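PDB 4IVN: transcriptional regulator from Vibrio vulnificus, which probably represses transcription of the nan genes for sialic acid catabolism and binds the pathway sugar N-acetylmannosamine 6-phosphate. Local coordinates for residues Ser138-Ile152 with Lys240-Leu254. Residues are numbered along the deposited sequence; the frame is centred on the assembly and turned at random.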
ATOM      1  N   SER A 138      -7.971   0.272   3.917  1.00 25.42           N
ATOM      2  CA  SER A 138      -7.605   1.726   3.963  1.00 25.69           C
ATOM      3  C   SER A 138      -6.492   1.992   4.956  1.00 27.30           C
ATOM      4  O   SER A 138      -5.839   3.032   4.855  1.00 28.54           O
ATOM      5  CB  SER A 138      -8.846   2.613   4.285  1.00 23.38           C
ATOM      6  OG  SER A 138      -9.563   2.791   3.007  1.00 27.41           O
ATOM      7  N   SER A 139      -6.327   1.114   5.963  1.00 28.06           N
ATOM      8  CA  SER A 139      -5.076   1.200   6.832  1.00 27.74           C
ATOM      9  C   SER A 139      -3.780   1.290   5.960  1.00 30.32           C
ATOM     10  O   SER A 139      -2.849   2.032   6.284  1.00 26.07           O
ATOM     11  CB  SER A 139      -4.935  -0.064   7.699  1.00 31.68           C
ATOM     12  OG  SER A 139      -3.732  -0.058   8.448  1.00 35.53           O
ATOM     13  N   ILE A 140      -3.735   0.522   4.887  1.00 28.39           N
ATOM     14  CA  ILE A 140      -2.501   0.414   4.013  1.00 32.68           C
ATOM     15  C   ILE A 140      -2.240   1.769   3.387  1.00 30.47           C
ATOM     16  O   ILE A 140      -1.084   2.242   3.354  1.00 26.83           O
ATOM     17  CB  ILE A 140      -2.719  -0.671   2.890  1.00 30.71           C
ATOM     18  CG1 ILE A 140      -2.544  -2.105   3.454  1.00 30.06           C
ATOM     19  CG2 ILE A 140      -1.774  -0.506   1.689  1.00 36.56           C
ATOM     20  CD1 ILE A 140      -3.433  -2.496   4.620  1.00 31.87           C
ATOM     21  N   VAL A 141      -3.322   2.413   2.924  1.00 28.15           N
ATOM     22  CA  VAL A 141      -3.195   3.748   2.300  1.00 27.28           C
ATOM     23  C   VAL A 141      -2.792   4.855   3.289  1.00 26.91           C
ATOM     24  O   VAL A 141      -1.877   5.650   2.950  1.00 26.46           O
ATOM     25  CB  VAL A 141      -4.489   4.154   1.486  1.00 28.79           C
ATOM     26  CG1 VAL A 141      -4.346   5.568   0.871  1.00 30.12           C
ATOM     27  CG2 VAL A 141      -4.715   3.067   0.430  1.00 27.71           C
ATOM     28  N   GLY A 142      -3.450   4.876   4.461  1.00 27.16           N
ATOM     29  CA  GLY A 142      -3.159   5.821   5.527  1.00 27.43           C
ATOM     30  C   GLY A 142      -1.710   5.631   6.062  1.00 31.29           C
ATOM     31  O   GLY A 142      -0.995   6.584   6.284  1.00 27.91           O
ATOM     32  N   ARG A 143      -1.245   4.380   6.198  1.00 26.29           N
ATOM     33  CA  ARG A 143       0.151   4.126   6.549  1.00 27.35           C
ATOM     34  C   ARG A 143       1.092   4.646   5.494  1.00 25.76           C
ATOM     35  O   ARG A 143       2.155   5.137   5.826  1.00 30.35           O
ATOM     36  CB  ARG A 143       0.394   2.601   6.702  1.00 29.70           C
ATOM     37  CG  ARG A 143      -0.152   1.956   8.001  1.00 33.21           C
ATOM     38  CD  ARG A 143       0.296   2.639   9.335  1.00 43.54           C
ATOM     39  NE  ARG A 143      -0.432   2.163  10.575  1.00 46.52           N
ATOM     40  CZ  ARG A 143      -0.148   2.485  11.854  1.00 42.15           C
ATOM     41  NH1 ARG A 143       0.826   3.361  12.137  1.00 39.65           N
ATOM     42  NH2 ARG A 143      -0.842   1.906  12.873  1.00 52.62           N
ATOM     43  N   TYR A 144       0.772   4.459   4.234  1.00 25.18           N
ATOM     44  CA  TYR A 144       1.698   5.009   3.218  1.00 26.37           C
ATOM     45  C   TYR A 144       1.769   6.524   3.311  1.00 28.45           C
ATOM     46  O   TYR A 144       2.822   7.110   3.152  1.00 26.48           O
ATOM     47  CB  TYR A 144       1.307   4.572   1.796  1.00 24.48           C
ATOM     48  CG  TYR A 144       2.376   4.924   0.758  1.00 26.69           C
ATOM     49  CD1 TYR A 144       3.750   4.453   0.888  1.00 27.05           C
ATOM     50  CD2 TYR A 144       2.019   5.641  -0.401  1.00 30.26           C
ATOM     51  CE1 TYR A 144       4.701   4.760  -0.100  1.00 31.03           C
ATOM     52  CE2 TYR A 144       2.969   5.918  -1.369  1.00 31.11           C
ATOM     53  CZ  TYR A 144       4.293   5.473  -1.198  1.00 29.62           C
ATOM     54  OH  TYR A 144       5.186   5.823  -2.173  1.00 30.64           O
ATOM     55  N   LEU A 145       0.627   7.161   3.536  1.00 28.11           N
ATOM     56  CA  LEU A 145       0.637   8.630   3.728  1.00 24.42           C
ATOM     57  C   LEU A 145       1.494   9.091   4.937  1.00 25.57           C
ATOM     58  O   LEU A 145       2.328  10.033   4.784  1.00 27.08           O
ATOM     59  CB  LEU A 145      -0.839   9.087   3.921  1.00 23.01           C
ATOM     60  CG  LEU A 145      -1.053  10.620   4.144  1.00 23.44           C
ATOM     61  CD1 LEU A 145      -0.397  11.451   2.987  1.00 27.23           C
ATOM     62  CD2 LEU A 145      -2.596  10.790   4.142  1.00 26.07           C
ATOM     63  N   ALA A 146       1.294   8.499   6.108  1.00 23.37           N
ATOM     64  CA  ALA A 146       2.027   8.908   7.223  1.00 26.88           C
ATOM     65  C   ALA A 146       3.530   8.650   6.954  1.00 26.33           C
ATOM     66  O   ALA A 146       4.364   9.418   7.372  1.00 25.80           O
ATOM     67  CB  ALA A 146       1.595   8.097   8.445  1.00 28.25           C
ATOM     68  N   TYR A 147       3.867   7.504   6.386  1.00 26.57           N
ATOM     69  CA  TYR A 147       5.240   7.269   5.961  1.00 28.09           C
ATOM     70  C   TYR A 147       5.778   8.336   5.063  1.00 26.55           C
ATOM     71  O   TYR A 147       6.872   8.862   5.335  1.00 25.72           O
ATOM     72  CB  TYR A 147       5.416   5.844   5.296  1.00 25.81           C
ATOM     73  CG  TYR A 147       6.746   5.717   4.569  1.00 25.23           C
ATOM     74  CD1 TYR A 147       7.900   5.309   5.240  1.00 26.74           C
ATOM     75  CD2 TYR A 147       6.840   6.094   3.194  1.00 24.58           C
ATOM     76  CE1 TYR A 147       9.155   5.192   4.583  1.00 29.25           C
ATOM     77  CE2 TYR A 147       8.091   5.995   2.545  1.00 27.09           C
ATOM     78  CZ  TYR A 147       9.212   5.538   3.241  1.00 28.64           C
ATOM     79  OH  TYR A 147      10.403   5.484   2.637  1.00 28.36           O
ATOM     80  N   ARG A 148       5.061   8.701   3.982  1.00 28.47           N
ATOM     81  CA  ARG A 148       5.592   9.647   3.057  1.00 27.83           C
ATOM     82  C   ARG A 148       5.730  11.080   3.750  1.00 30.14           C
ATOM     83  O   ARG A 148       6.681  11.859   3.467  1.00 28.79           O
ATOM     84  CB  ARG A 148       4.673   9.781   1.799  1.00 28.21           C
ATOM     85  CG  ARG A 148       4.725   8.550   0.867  1.00 28.77           C
ATOM     86  CD  ARG A 148       6.154   8.378   0.297  1.00 32.31           C
ATOM     87  NE  ARG A 148       6.465   9.503  -0.577  1.00 29.77           N
ATOM     88  CZ  ARG A 148       5.993   9.735  -1.803  1.00 33.71           C
ATOM     89  NH1 ARG A 148       5.191   8.874  -2.433  1.00 29.18           N
ATOM     90  NH2 ARG A 148       6.337  10.874  -2.406  1.00 32.89           N
ATOM     91  N   LEU A 149       4.782  11.386   4.628  1.00 29.85           N
ATOM     92  CA  LEU A 149       4.882  12.621   5.516  1.00 30.95           C
ATOM     93  C   LEU A 149       6.107  12.640   6.402  1.00 31.79           C
ATOM     94  O   LEU A 149       6.751  13.687   6.497  1.00 30.43           O
ATOM     95  CB  LEU A 149       3.628  12.886   6.369  1.00 27.12           C
ATOM     96  CG  LEU A 149       2.434  13.158   5.377  1.00 34.00           C
ATOM     97  CD1 LEU A 149       1.041  13.177   6.005  1.00 27.23           C
ATOM     98  CD2 LEU A 149       2.602  14.399   4.494  1.00 32.27           C
ATOM     99  N   ILE A 150       6.392  11.529   7.069  1.00 26.86           N
ATOM    100  CA  ILE A 150       7.534  11.433   7.941  1.00 28.24           C
ATOM    101  C   ILE A 150       8.834  11.564   7.140  1.00 30.56           C
ATOM    102  O   ILE A 150       9.767  12.195   7.691  1.00 31.73           O
ATOM    103  CB  ILE A 150       7.465  10.091   8.759  1.00 29.51           C
ATOM    104  CG1 ILE A 150       6.414  10.256   9.833  1.00 31.04           C
ATOM    105  CG2 ILE A 150       8.862   9.690   9.385  1.00 27.11           C
ATOM    106  CD1 ILE A 150       6.015   8.894  10.433  1.00 36.52           C
ATOM    107  N   ARG A 151       8.851  11.095   5.869  1.00 27.66           N
ATOM    108  CA  ARG A 151      10.034  11.271   4.994  1.00 29.69           C
ATOM    109  C   ARG A 151      10.352  12.759   4.777  1.00 32.49           C
ATOM    110  O   ARG A 151      11.542  13.160   4.769  1.00 30.84           O
ATOM    111  CB  ARG A 151       9.843  10.592   3.625  1.00 27.99           C
ATOM    112  CG  ARG A 151       9.952   9.012   3.649  1.00 26.90           C
ATOM    113  CD  ARG A 151      11.140   8.426   4.391  1.00 28.80           C
ATOM    114  NE  ARG A 151      12.437   8.905   3.833  1.00 29.72           N
ATOM    115  CZ  ARG A 151      12.963   8.551   2.656  1.00 31.50           C
ATOM    116  NH1 ARG A 151      12.428   7.583   1.914  1.00 30.51           N
ATOM    117  NH2 ARG A 151      14.086   9.139   2.247  1.00 30.42           N
ATOM    118  N   ILE A 152       9.305  13.577   4.618  1.00 29.74           N
ATOM    119  CA  ILE A 152       9.477  15.054   4.547  1.00 29.46           C
ATOM    120  C   ILE A 152       9.516  15.810   5.858  1.00 32.97           C
ATOM    121  O   ILE A 152       9.564  17.055   5.865  1.00 32.84           O
ATOM    122  CB  ILE A 152       8.519  15.682   3.541  1.00 29.30           C
ATOM    123  CG1 ILE A 152       7.033  15.623   3.981  1.00 29.69           C
ATOM    124  CG2 ILE A 152       8.804  14.989   2.217  1.00 29.97           C
ATOM    125  CD1 ILE A 152       6.158  16.484   3.066  1.00 34.45           C
ATOM    126  N   LYS A 240      -7.199   0.441  -4.496  1.00 30.82           N
ATOM    127  CA  LYS A 240      -6.171   0.954  -3.623  1.00 31.64           C
ATOM    128  C   LYS A 240      -5.043   1.633  -4.417  1.00 31.46           C
ATOM    129  O   LYS A 240      -4.409   2.557  -3.926  1.00 30.20           O
ATOM    130  CB  LYS A 240      -5.566  -0.182  -2.783  1.00 28.42           C
ATOM    131  CG  LYS A 240      -6.552  -0.903  -1.820  1.00 32.44           C
ATOM    132  CD  LYS A 240      -7.248   0.046  -0.782  1.00 29.16           C
ATOM    133  CE  LYS A 240      -8.678   0.388  -1.173  1.00 35.50           C
ATOM    134  NZ  LYS A 240      -9.403   1.121  -0.023  1.00 29.77           N
ATOM    135  N   VAL A 241      -4.798   1.178  -5.636  1.00 37.05           N
ATOM    136  CA  VAL A 241      -3.672   1.717  -6.370  1.00 36.73           C
ATOM    137  C   VAL A 241      -3.953   3.177  -6.690  1.00 35.06           C
ATOM    138  O   VAL A 241      -3.061   4.016  -6.626  1.00 35.63           O
ATOM    139  CB  VAL A 241      -3.277   0.856  -7.593  1.00 37.45           C
ATOM    140  CG1 VAL A 241      -4.199   1.137  -8.769  1.00 33.85           C
ATOM    141  CG2 VAL A 241      -1.822   1.172  -7.980  1.00 37.65           C
ATOM    142  N   GLY A 242      -5.191   3.532  -6.984  1.00 32.25           N
ATOM    143  CA  GLY A 242      -5.422   4.948  -7.236  1.00 32.41           C
ATOM    144  C   GLY A 242      -5.380   5.809  -5.989  1.00 35.41           C
ATOM    145  O   GLY A 242      -4.997   6.985  -6.071  1.00 36.59           O
ATOM    146  N   ALA A 243      -5.810   5.231  -4.846  1.00 28.72           N
ATOM    147  CA  ALA A 243      -5.740   5.943  -3.502  1.00 32.86           C
ATOM    148  C   ALA A 243      -4.253   6.213  -3.177  1.00 32.57           C
ATOM    149  O   ALA A 243      -3.863   7.352  -2.815  1.00 28.56           O
ATOM    150  CB  ALA A 243      -6.440   5.156  -2.407  1.00 26.96           C
ATOM    151  N   LEU A 244      -3.397   5.224  -3.456  1.00 31.63           N
ATOM    152  CA  LEU A 244      -1.957   5.447  -3.265  1.00 31.90           C
ATOM    153  C   LEU A 244      -1.344   6.464  -4.212  1.00 32.18           C
ATOM    154  O   LEU A 244      -0.490   7.228  -3.773  1.00 32.69           O
ATOM    155  CB  LEU A 244      -1.186   4.109  -3.346  1.00 30.85           C
ATOM    156  CG  LEU A 244      -1.530   3.097  -2.280  1.00 30.57           C
ATOM    157  CD1 LEU A 244      -1.041   1.661  -2.750  1.00 32.12           C
ATOM    158  CD2 LEU A 244      -1.036   3.464  -0.851  1.00 28.12           C
ATOM    159  N   LEU A 245      -1.721   6.453  -5.507  1.00 31.23           N
ATOM    160  CA  LEU A 245      -1.333   7.512  -6.433  1.00 35.78           C
ATOM    161  C   LEU A 245      -1.693   8.944  -5.910  1.00 34.98           C
ATOM    162  O   LEU A 245      -0.864   9.843  -5.951  1.00 33.78           O
ATOM    163  CB  LEU A 245      -2.018   7.299  -7.760  1.00 31.35           C
ATOM    164  CG  LEU A 245      -1.795   8.397  -8.815  1.00 39.57           C
ATOM    165  CD1 LEU A 245      -0.347   8.423  -9.251  1.00 40.82           C
ATOM    166  CD2 LEU A 245      -2.694   8.178 -10.036  1.00 34.43           C
ATOM    167  N   LEU A 246      -2.908   9.132  -5.414  1.00 36.38           N
ATOM    168  CA  LEU A 246      -3.255  10.406  -4.706  1.00 40.90           C
ATOM    169  C   LEU A 246      -2.254  10.779  -3.629  1.00 38.74           C
ATOM    170  O   LEU A 246      -1.874  11.975  -3.548  1.00 36.75           O
ATOM    171  CB  LEU A 246      -4.636  10.361  -4.003  1.00 40.07           C
ATOM    172  CG  LEU A 246      -5.892   9.964  -4.776  1.00 50.72           C
ATOM    173  CD1 LEU A 246      -7.090   9.959  -3.798  1.00 56.72           C
ATOM    174  CD2 LEU A 246      -6.146  10.802  -6.020  1.00 47.40           C
ATOM    175  N   VAL A 247      -1.880   9.815  -2.773  1.00 33.57           N
ATOM    176  CA  VAL A 247      -0.838  10.063  -1.744  1.00 34.16           C
ATOM    177  C   VAL A 247       0.472  10.493  -2.413  1.00 34.23           C
ATOM    178  O   VAL A 247       1.160  11.509  -2.001  1.00 31.52           O
ATOM    179  CB  VAL A 247      -0.554   8.844  -0.818  1.00 30.44           C
ATOM    180  CG1 VAL A 247       0.661   9.099   0.036  1.00 30.37           C
ATOM    181  CG2 VAL A 247      -1.722   8.538   0.153  1.00 28.56           C
ATOM    182  N   ASP A 248       0.855   9.760  -3.469  1.00 32.34           N
ATOM    183  CA  ASP A 248       2.138  10.092  -4.110  1.00 31.81           C
ATOM    184  C   ASP A 248       2.161  11.479  -4.719  1.00 35.33           C
ATOM    185  O   ASP A 248       3.138  12.223  -4.501  1.00 31.84           O
ATOM    186  CB  ASP A 248       2.472   9.039  -5.181  1.00 35.37           C
ATOM    187  CG  ASP A 248       3.867   9.176  -5.707  1.00 37.81           C
ATOM    188  OD1 ASP A 248       4.897   9.280  -4.947  1.00 34.80           O
ATOM    189  OD2 ASP A 248       3.921   9.051  -6.884  1.00 32.43           O
ATOM    190  N   VAL A 249       1.106  11.802  -5.496  1.00 33.84           N
ATOM    191  CA  VAL A 249       0.945  13.118  -6.098  1.00 37.26           C
ATOM    192  C   VAL A 249       0.856  14.223  -5.047  1.00 38.13           C
ATOM    193  O   VAL A 249       1.497  15.274  -5.178  1.00 41.42           O
ATOM    194  CB  VAL A 249      -0.277  13.130  -7.044  1.00 39.70           C
ATOM    195  CG1 VAL A 249      -0.454  14.507  -7.609  1.00 44.42           C
ATOM    196  CG2 VAL A 249      -0.122  12.101  -8.180  1.00 36.68           C
ATOM    197  N   LEU A 250       0.212  13.949  -3.920  1.00 38.89           N
ATOM    198  CA  LEU A 250       0.202  14.944  -2.878  1.00 33.59           C
ATOM    199  C   LEU A 250       1.614  15.274  -2.464  1.00 32.20           C
ATOM    200  O   LEU A 250       1.962  16.421  -2.399  1.00 30.97           O
ATOM    201  CB  LEU A 250      -0.688  14.478  -1.674  1.00 34.85           C
ATOM    202  CG  LEU A 250      -0.707  15.375  -0.451  1.00 40.16           C
ATOM    203  CD1 LEU A 250      -1.101  16.857  -0.738  1.00 37.56           C
ATOM    204  CD2 LEU A 250      -1.583  14.785   0.690  1.00 34.94           C
ATOM    205  N   VAL A 251       2.417  14.273  -2.087  1.00 31.64           N
ATOM    206  CA  VAL A 251       3.732  14.516  -1.489  1.00 34.03           C
ATOM    207  C   VAL A 251       4.689  14.972  -2.561  1.00 36.76           C
ATOM    208  O   VAL A 251       5.477  15.865  -2.324  1.00 36.49           O
ATOM    209  CB  VAL A 251       4.256  13.280  -0.687  1.00 34.30           C
ATOM    210  CG1 VAL A 251       5.631  13.553  -0.049  1.00 32.24           C
ATOM    211  CG2 VAL A 251       3.176  12.991   0.364  1.00 31.69           C
ATOM    212  N   ASN A 252       4.560  14.438  -3.764  1.00 34.98           N
ATOM    213  CA  ASN A 252       5.390  14.995  -4.838  1.00 40.62           C
ATOM    214  C   ASN A 252       5.127  16.484  -5.180  1.00 37.40           C
ATOM    215  O   ASN A 252       6.073  17.197  -5.549  1.00 36.95           O
ATOM    216  CB  ASN A 252       5.301  14.134  -6.090  1.00 37.67           C
ATOM    217  CG  ASN A 252       5.887  12.725  -5.856  1.00 35.65           C
ATOM    218  OD1 ASN A 252       6.556  12.487  -4.846  1.00 34.16           O
ATOM    219  ND2 ASN A 252       5.581  11.798  -6.736  1.00 36.33           N
ATOM    220  N   SER A 253       3.862  16.924  -5.138  1.00 41.31           N
ATOM    221  CA  SER A 253       3.552  18.361  -5.264  1.00 41.99           C
ATOM    222  C   SER A 253       4.180  19.155  -4.188  1.00 41.20           C
ATOM    223  O   SER A 253       4.779  20.213  -4.481  1.00 41.39           O
ATOM    224  CB  SER A 253       2.076  18.669  -5.291  1.00 38.43           C
ATOM    225  OG  SER A 253       1.531  17.812  -6.212  1.00 38.78           O
ATOM    226  N   LEU A 254       4.077  18.664  -2.954  1.00 39.93           N
ATOM    227  CA  LEU A 254       4.737  19.340  -1.834  1.00 39.22           C
ATOM    228  C   LEU A 254       6.247  19.532  -2.123  1.00 40.12           C
ATOM    229  O   LEU A 254       6.804  20.636  -1.927  1.00 38.20           O
ATOM    230  CB  LEU A 254       4.564  18.578  -0.517  1.00 35.19           C
ATOM    231  CG  LEU A 254       3.311  18.826   0.302  1.00 38.60           C
ATOM    232  CD1 LEU A 254       2.988  17.581   1.138  1.00 43.41           C
ATOM    233  CD2 LEU A 254       3.397  20.159   1.082  1.00 37.51           C
TER
HETATM  234  O   HOH W   1      -8.332   3.351   0.767  1.00 29.73           O
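Helix residues 138-151 and 240-254 run nearly parallel, their axes 14° apart and 9.6 Å from each other at the closest point, with Val141, Leu145 and Arg148 set against Leu244, Val247 and Val251. Knobs-into-holes packing fills the middle. Val141 sits among Lys240, Ala243, Leu244 and Val247, and Val141 CG1 lies 3.9 Å from Ala243 CB. Val247 points back between Val141, Tyr144, Leu145 and Arg148. Val247 CG1 stands anti to the backbone N, which brings it against the Tyr144 ring, 3.7 Å from Tyr144 CD2. Leu244 CD2 touches CB of the same tyrosine, the two side chains crossing at about a right angle.

Arg148 is the third knob. Chi1 sets Arg148 CG over the centre of the Tyr144 ring, and the bends at chi2 and chi3 turn the guanidinium toward helix 240-254. Arg148 NH1 forms a salt bridge of 2.6 Å to Asp248 OD1, on the anti side of the carboxylate, whose plane is turned 60° from the guanidinium. NH1 also donates to Tyr144 OH, and that hydroxyl is bonded to Gly235 O of the second subunit. Arg148 NH2 gives a bent bond (134°) to Asn252 OD1, 2.9 Å away and near the guanidinium plane, while Val251 CB lies over one guanidinium face.

At the N-terminal end one water accepts from Lys240 NZ and donates to Ser138 OG, at 2.6 Å from each. Lys240 NZ also bonds Ser183 OG, and Ser138 OG bonds the ligand. The two helices of the SIS domain meet through an apolar core beside strand 176-181. The buried Arg148 charge is probably balanced by Asp248, and the water bridge ties Lys240 to the sugar phosphate pocket.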